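Local coordinates for protein trichothecene 3-O-acetyltransferase (Gibberella zeae, PDB 2RKV) that transfers an acetyl group from acetyl-CoA to the C3 hydroxyl of trichothecene mycotoxins, as a member of the BAHD superfamily, at residues G283-E288 and S317-I322. Sequence-based numbering, arbitrary orientation.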
loop_
_atom_site.group_PDB
_atom_site.type_symbol
_atom_site.label_atom_id
_atom_site.label_comp_id
_atom_site.label_asym_id
_atom_site.label_seq_id
_atom_site.Cartn_x
_atom_site.Cartn_y
_atom_site.Cartn_z
ATOM N N GLY A 283 21.018 -16.146 -15.545
ATOM C CA GLY A 283 20.004 -16.933 -14.841
ATOM C C GLY A 283 20.384 -17.336 -13.426
ATOM O O GLY A 283 19.515 -17.639 -12.606
ATOM N N SER A 284 21.684 -17.344 -13.131
ATOM C CA SER A 284 22.166 -17.722 -11.808
ATOM C C SER A 284 22.026 -16.593 -10.780
ATOM O O SER A 284 22.213 -16.813 -9.587
ATOM C CB SER A 284 23.622 -18.202 -11.876
ATOM O OG SER A 284 24.480 -17.136 -12.238
ATOM N N ALA A 285 21.703 -15.391 -11.250
ATOM C CA ALA A 285 21.524 -14.235 -10.372
ATOM C C ALA A 285 20.422 -14.513 -9.347
ATOM O O ALA A 285 19.328 -14.951 -9.726
ATOM C CB ALA A 285 21.188 -13.001 -11.182
ATOM N N PRO A 286 20.710 -14.280 -8.051
ATOM C CA PRO A 286 19.674 -14.428 -7.022
ATOM C C PRO A 286 18.519 -13.463 -7.259
ATOM O O PRO A 286 18.719 -12.374 -7.812
ATOM C CB PRO A 286 20.407 -14.074 -5.724
ATOM C CG PRO A 286 21.874 -14.308 -6.045
ATOM C CD PRO A 286 22.009 -13.895 -7.469
ATOM N N THR A 287 17.321 -13.893 -6.875
ATOM C CA THR A 287 16.141 -13.031 -6.910
ATOM C C THR A 287 15.312 -13.260 -5.658
ATOM O O THR A 287 15.071 -14.406 -5.254
ATOM C CB THR A 287 15.282 -13.208 -8.197
ATOM O OG1 THR A 287 14.128 -12.351 -8.131
ATOM C CG2 THR A 287 14.818 -14.646 -8.399
ATOM N N GLU A 288 14.890 -12.160 -5.036
ATOM C CA GLU A 288 14.054 -12.238 -3.845
ATOM C C GLU A 288 12.714 -11.557 -4.091
ATOM O O GLU A 288 12.673 -10.418 -4.545
ATOM C CB GLU A 288 14.749 -11.601 -2.647
ATOM C CG GLU A 288 14.007 -11.820 -1.324
ATOM C CD GLU A 288 14.712 -11.174 -0.154
ATOM O OE1 GLU A 288 14.993 -9.958 -0.229
ATOM O OE2 GLU A 288 14.973 -11.872 0.849
ATOM N N SER A 317 15.285 -17.267 -4.682
ATOM C CA SER A 317 15.547 -18.236 -5.746
ATOM C C SER A 317 16.561 -17.614 -6.702
ATOM O O SER A 317 17.348 -16.749 -6.292
ATOM C CB SER A 317 14.237 -18.607 -6.461
ATOM O OG SER A 317 14.407 -19.675 -7.394
ATOM N N THR A 318 16.572 -18.071 -7.954
ATOM C CA THR A 318 17.382 -17.435 -8.992
ATOM C C THR A 318 16.503 -17.027 -10.161
ATOM O O THR A 318 15.449 -17.622 -10.403
ATOM C CB THR A 318 18.534 -18.348 -9.507
ATOM O OG1 THR A 318 17.985 -19.517 -10.129
ATOM C CG2 THR A 318 19.487 -18.749 -8.366
ATOM N N ILE A 319 16.945 -16.007 -10.885
ATOM C CA ILE A 319 16.234 -15.504 -12.058
ATOM C C ILE A 319 15.857 -16.628 -13.038
ATOM O O ILE A 319 14.719 -16.717 -13.476
ATOM C CB ILE A 319 17.069 -14.386 -12.734
ATOM C CG1 ILE A 319 17.160 -13.177 -11.787
ATOM C CG2 ILE A 319 16.514 -14.011 -14.100
ATOM C CD1 ILE A 319 15.894 -12.337 -11.717
ATOM N N GLY A 320 16.815 -17.498 -13.356
ATOM C CA GLY A 320 16.558 -18.607 -14.281
ATOM C C GLY A 320 15.539 -19.609 -13.770
ATOM O O GLY A 320 14.661 -20.045 -14.527
ATOM N N GLU A 321 15.649 -19.980 -12.493
ATOM C CA GLU A 321 14.729 -20.960 -11.905
ATOM C C GLU A 321 13.302 -20.409 -11.894
ATOM O O GLU A 321 12.362 -21.101 -12.276
ATOM C CB GLU A 321 15.160 -21.346 -10.492
ATOM C CG GLU A 321 14.395 -22.536 -9.917
ATOM N N ILE A 322 13.154 -19.158 -11.471
ATOM C CA ILE A 322 11.828 -18.530 -11.432
ATOM C C ILE A 322 11.217 -18.393 -12.827
ATOM O O ILE A 322 10.040 -18.683 -13.020
ATOM C CB ILE A 322 11.851 -17.170 -10.673
ATOM C CG1 ILE A 322 12.235 -17.385 -9.210
ATOM C CG2 ILE A 322 10.501 -16.439 -10.785
ATOM C CD1 ILE A 322 11.269 -18.286 -8.417
HETATM O O HOH W 1 19.387 -20.679 -11.913
#
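Thr287 and Ser317 trade two backbone hydrogen bonds, Thr287 N to Ser317 O and Ser317 N to Thr287 O, both 2.9 Å, which makes them a hydrogen-bonded antiparallel pair. Pro286 and Thr318 form the adjoining non-hydrogen-bonded pair, their side chains diverging; Pro286 CA lies 3.4 Å from Ser317 O in a CA-H...O contact. Past this pair the amides of Ile319 and Gly320, which open a helix and have no carbonyl a turn earlier within it, bond to 283-288. Ile319 N meets Ala285 O nearly head-on (C=O...N 174°), whereas Gly320 N takes an in-plane lone pair of Gly283 O at 2.8 Å. Thr318 is the N-cap: its OG1 accepts a weak bond from Glu321 N, and chi1 of 63° sets that hydroxyl between its own N and carbonyl carbon. A water donates to Gly283 O and lies unusually close to Thr318 OG1. The CA atoms of Gly283 and Gly320 come within 3.9 Å, a close approach of two residues that carry no side chain.

Among the buried side chains, Thr287 and Ile319 cross at about a right angle, Ile319 CD1 lying 3.7 Å from Thr287 CB. The Thr287 methyl CG2 rests against the Thr318-Ile319 peptide, 3.4 Å from Thr318 C, and reaches Ile322 CG1 as well. The Thr287 hydroxyl, trans to the backbone N (chi1 178°), is hydrogen-bonded to Thr373 O and Trp270 NE1.

This is the outer end of an antiparallel strand pair, closed by an N-capped helix start; further along, strand 286-294 carries pocket residues Arg291 and Ala292, and edge strand 310-318 Gln310 to Met312. Helix 261-277 packs on Ile319 and Ile322 through Ser274, with Trp270 also against Ile322, while Arg333 of helix 327-335 touches Ser317, Glu321 and Ile322.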